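Local coordinates for protein putative glucarate dehydratase (Pseudomonas fluorescens, PDB 4IT1) that probably catalyses the magnesium-dependent dehydration of D-glucarate to 5-dehydro-4-deoxy-D-glucarate, as a member of the mandelate racemase/muconate lactonizing enzyme family, at residues 98-101 / 102-105; 321-324 / 325-328. All coordinates share one frame; numbering follows the deposited sequence.

Contact 1: 98-101 / 102-105; sequences LRRI and VQTT
T104 and T105 both turn OG1 back beside their own backbone N (chi1 -65° and -53°), and each hydroxyl then meets a carbonyl one turn earlier in the alpha-helix. This is helix 95-107 of the N-terminal domain of the mandelate racemase-type fold. T104 OG1 donates to R100 O at 3.1 Å. T104 N donates to the same oxygen from the other face of the carbonyl plane, so R100 O is held twice. I101 O also takes two bonds, from T105 N and T105 OG1. The T105 hydroxyl has another partner in Q86 of helix 74-87. The apolar side of this turn is carried by L98 and V102, with L98 CD1 4.2 Å from V102 CG2. L98 continues onto L87, Y133 and F136, and V102 onto A132, so the turn packs against helices 74-87 and 128-148. On another side, Q103 runs back along the helix between R99 and R100. Its amide plane is turned 72° from the R99 guanidinium, whose polar end pairs with D324 instead. The R100 guanidinium bonds to Q97. Q103 OE1 lies 4.0 Å from R99 CG, and Q103 NE2 comes up to the R100 backbone, 3.5 Å from R100 CA.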
# COMPACT_ATOMS: atom_id res chain seq x y z
N LEU A 98 -11.64 12.83 -1.79
CA LEU A 98 -10.58 13.83 -1.98
C LEU A 98 -9.73 13.60 -3.23
O LEU A 98 -9.34 14.56 -3.90
CB LEU A 98 -9.68 13.94 -0.74
CG LEU A 98 -8.41 14.80 -0.92
CD1 LEU A 98 -8.75 16.27 -1.09
CD2 LEU A 98 -7.41 14.63 0.22
N ARG A 99 -9.44 12.34 -3.54
CA ARG A 99 -8.69 11.99 -4.75
C ARG A 99 -9.48 12.29 -6.02
O ARG A 99 -8.96 12.93 -6.94
CB ARG A 99 -8.23 10.52 -4.72
CG ARG A 99 -7.26 10.14 -5.84
CD ARG A 99 -6.67 8.75 -5.66
NE ARG A 99 -5.49 8.73 -4.79
CZ ARG A 99 -4.26 9.06 -5.18
NH1 ARG A 99 -4.01 9.44 -6.43
NH2 ARG A 99 -3.26 9.01 -4.31
N ARG A 100 -10.74 11.84 -6.07
CA ARG A 100 -11.59 12.07 -7.24
C ARG A 100 -11.78 13.56 -7.52
O ARG A 100 -11.86 13.97 -8.68
CB ARG A 100 -12.95 11.40 -7.08
CG ARG A 100 -12.97 9.92 -7.43
CD ARG A 100 -14.39 9.37 -7.40
NE ARG A 100 -15.13 9.88 -6.24
CZ ARG A 100 -15.43 9.18 -5.15
NH1 ARG A 100 -16.10 9.76 -4.17
NH2 ARG A 100 -15.07 7.90 -5.04
N ILE A 101 -11.82 14.35 -6.46
CA ILE A 101 -11.93 15.81 -6.54
C ILE A 101 -10.68 16.44 -7.15
O ILE A 101 -10.78 17.24 -8.09
CB ILE A 101 -12.29 16.42 -5.16
CG1 ILE A 101 -13.76 16.16 -4.85
CG2 ILE A 101 -11.99 17.92 -5.11
CD1 ILE A 101 -14.14 16.42 -3.41
N VAL A 102 -9.50 16.06 -6.64
CA VAL A 102 -8.23 16.57 -7.16
C VAL A 102 -8.06 16.22 -8.64
O VAL A 102 -7.54 17.03 -9.41
CB VAL A 102 -7.02 16.06 -6.35
CG1 VAL A 102 -5.71 16.45 -7.03
CG2 VAL A 102 -7.05 16.61 -4.93
N GLN A 103 -8.51 15.04 -9.04
CA GLN A 103 -8.43 14.60 -10.44
C GLN A 103 -9.32 15.44 -11.36
O GLN A 103 -8.89 15.83 -12.44
CB GLN A 103 -8.77 13.11 -10.58
CG GLN A 103 -7.73 12.18 -9.98
CD GLN A 103 -8.22 10.75 -9.79
OE1 GLN A 103 -7.43 9.81 -9.83
NE2 GLN A 103 -9.53 10.59 -9.58
N THR A 104 -10.54 15.71 -10.93
CA THR A 104 -11.49 16.52 -11.71
C THR A 104 -10.97 17.94 -11.92
O THR A 104 -11.08 18.50 -13.02
CB THR A 104 -12.87 16.56 -11.02
OG1 THR A 104 -13.41 15.24 -11.02
CG2 THR A 104 -13.83 17.49 -11.74
N THR A 105 -10.39 18.50 -10.87
CA THR A 105 -9.83 19.84 -10.89
C THR A 105 -8.64 19.95 -11.85
O THR A 105 -8.58 20.87 -12.67
CB THR A 105 -9.43 20.27 -9.47
OG1 THR A 105 -10.56 20.11 -8.60
CG2 THR A 105 -8.96 21.72 -9.44

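Contact 2: 321-324 / 325-328; sequences GLRD and TQTL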
# COMPACT_ATOMS: atom_id res chain seq x y z
N GLY A 321 1.43 11.59 -1.03
CA GLY A 321 1.07 11.53 0.38
C GLY A 321 1.65 10.37 1.17
O GLY A 321 2.56 9.66 0.71
N LEU A 322 1.10 10.15 2.36
CA LEU A 322 1.72 9.27 3.34
C LEU A 322 1.40 7.80 3.09
O LEU A 322 2.29 6.96 3.16
CB LEU A 322 1.35 9.69 4.76
CG LEU A 322 1.70 11.14 5.15
CD1 LEU A 322 1.28 11.43 6.57
CD2 LEU A 322 3.18 11.46 4.96
N ARG A 323 0.14 7.51 2.77
CA ARG A 323 -0.27 6.14 2.49
C ARG A 323 0.32 5.61 1.19
O ARG A 323 0.64 4.42 1.09
CB ARG A 323 -1.79 6.01 2.51
CG ARG A 323 -2.36 5.99 3.92
CD ARG A 323 -3.88 5.81 3.94
NE ARG A 323 -4.39 5.94 5.30
CZ ARG A 323 -5.68 6.01 5.63
NH1 ARG A 323 -6.62 5.96 4.70
NH2 ARG A 323 -6.02 6.12 6.91
N ASP A 324 0.46 6.50 0.20
CA ASP A 324 1.07 6.14 -1.08
C ASP A 324 2.56 5.83 -0.90
O ASP A 324 3.10 4.93 -1.55
CB ASP A 324 0.89 7.27 -2.12
CG ASP A 324 -0.48 7.24 -2.80
OD1 ASP A 324 -1.28 6.31 -2.55
OD2 ASP A 324 -0.75 8.15 -3.60
N THR A 325 3.20 6.58 -0.01
CA THR A 325 4.59 6.34 0.38
C THR A 325 4.80 4.96 1.04
O THR A 325 5.85 4.33 0.85
CB THR A 325 5.10 7.47 1.29
OG1 THR A 325 5.08 8.71 0.57
CG2 THR A 325 6.50 7.22 1.75
N GLN A 326 3.80 4.50 1.79
CA GLN A 326 3.85 3.19 2.44
C GLN A 326 3.72 2.11 1.37
O GLN A 326 4.47 1.12 1.38
CB GLN A 326 2.72 3.04 3.46
CG GLN A 326 2.78 3.99 4.64
CD GLN A 326 1.75 3.65 5.69
OE1 GLN A 326 1.95 2.74 6.50
NE2 GLN A 326 0.64 4.37 5.69
N THR A 327 2.78 2.31 0.46
CA THR A 327 2.65 1.45 -0.72
C THR A 327 3.99 1.36 -1.44
O THR A 327 4.46 0.26 -1.71
CB THR A 327 1.57 1.95 -1.68
OG1 THR A 327 0.35 2.08 -0.95
CG2 THR A 327 1.35 0.94 -2.80
N LEU A 328 4.61 2.51 -1.71
CA LEU A 328 5.92 2.49 -2.34
C LEU A 328 6.93 1.67 -1.53
O LEU A 328 7.65 0.85 -2.10
CB LEU A 328 6.46 3.91 -2.61
CG LEU A 328 7.89 3.93 -3.20
CD1 LEU A 328 8.01 3.23 -4.56
CD2 LEU A 328 8.42 5.35 -3.27
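The chain enters helix 322-334 through G321, the N-cap residue, whose positive phi (104°) is followed by helical angles from L322 onward. T325 N and T325 OG1 both donate to G321 O, from opposite faces of its carbonyl plane. The hydroxyl bond is the shorter, with T325 OG1 2.7 Å from G321 O. It forms because T325 OG1 sits beside its own backbone N (chi1 -63°). T327 repeats the pattern two residues on. T327 OG1 and T327 N each lie 3.1 Å from R323 O and approach it from opposite faces. Q326 N donates to L322 O and, weakly, to R323 O. L328 N closes the turn on D324 O at 2.9 Å. R323 and Q326 lie side by side and point the same way, with the R323 chain extended from CG to NE. R323 also packs on L155 of the second subunit, and T327 on K330 of that subunit. At the helix start, E137 accepts from L322 N and R323 N. Inward, L328 reaches V312 and A314 of strand 311-314. A helix that starts after one parallel strand and packs back on it is typical of the enolase-superfamily beta/alpha barrel.

Contact 1 belongs to the N-terminal domain and contact 2 to the barrel domain, with their centres 18 Å apart. A salt bridge joins them directly: R99 NH2 lies 2.7 Å from D324 OD2. R99 also makes a cation-pi contact with Y133 on helix 128-148. That helix touches both contacts, so it is a second link between them. Contact 1 lies away from the annotated sites. Contact 2 is nearer the metal: the side chain of L328 is about 9 Å from that of N291, a magnesium ligand, and about 13 Å from the bound magnesium ion. The T325 side chain is about 10 Å from that of H342, a predicted proton acceptor.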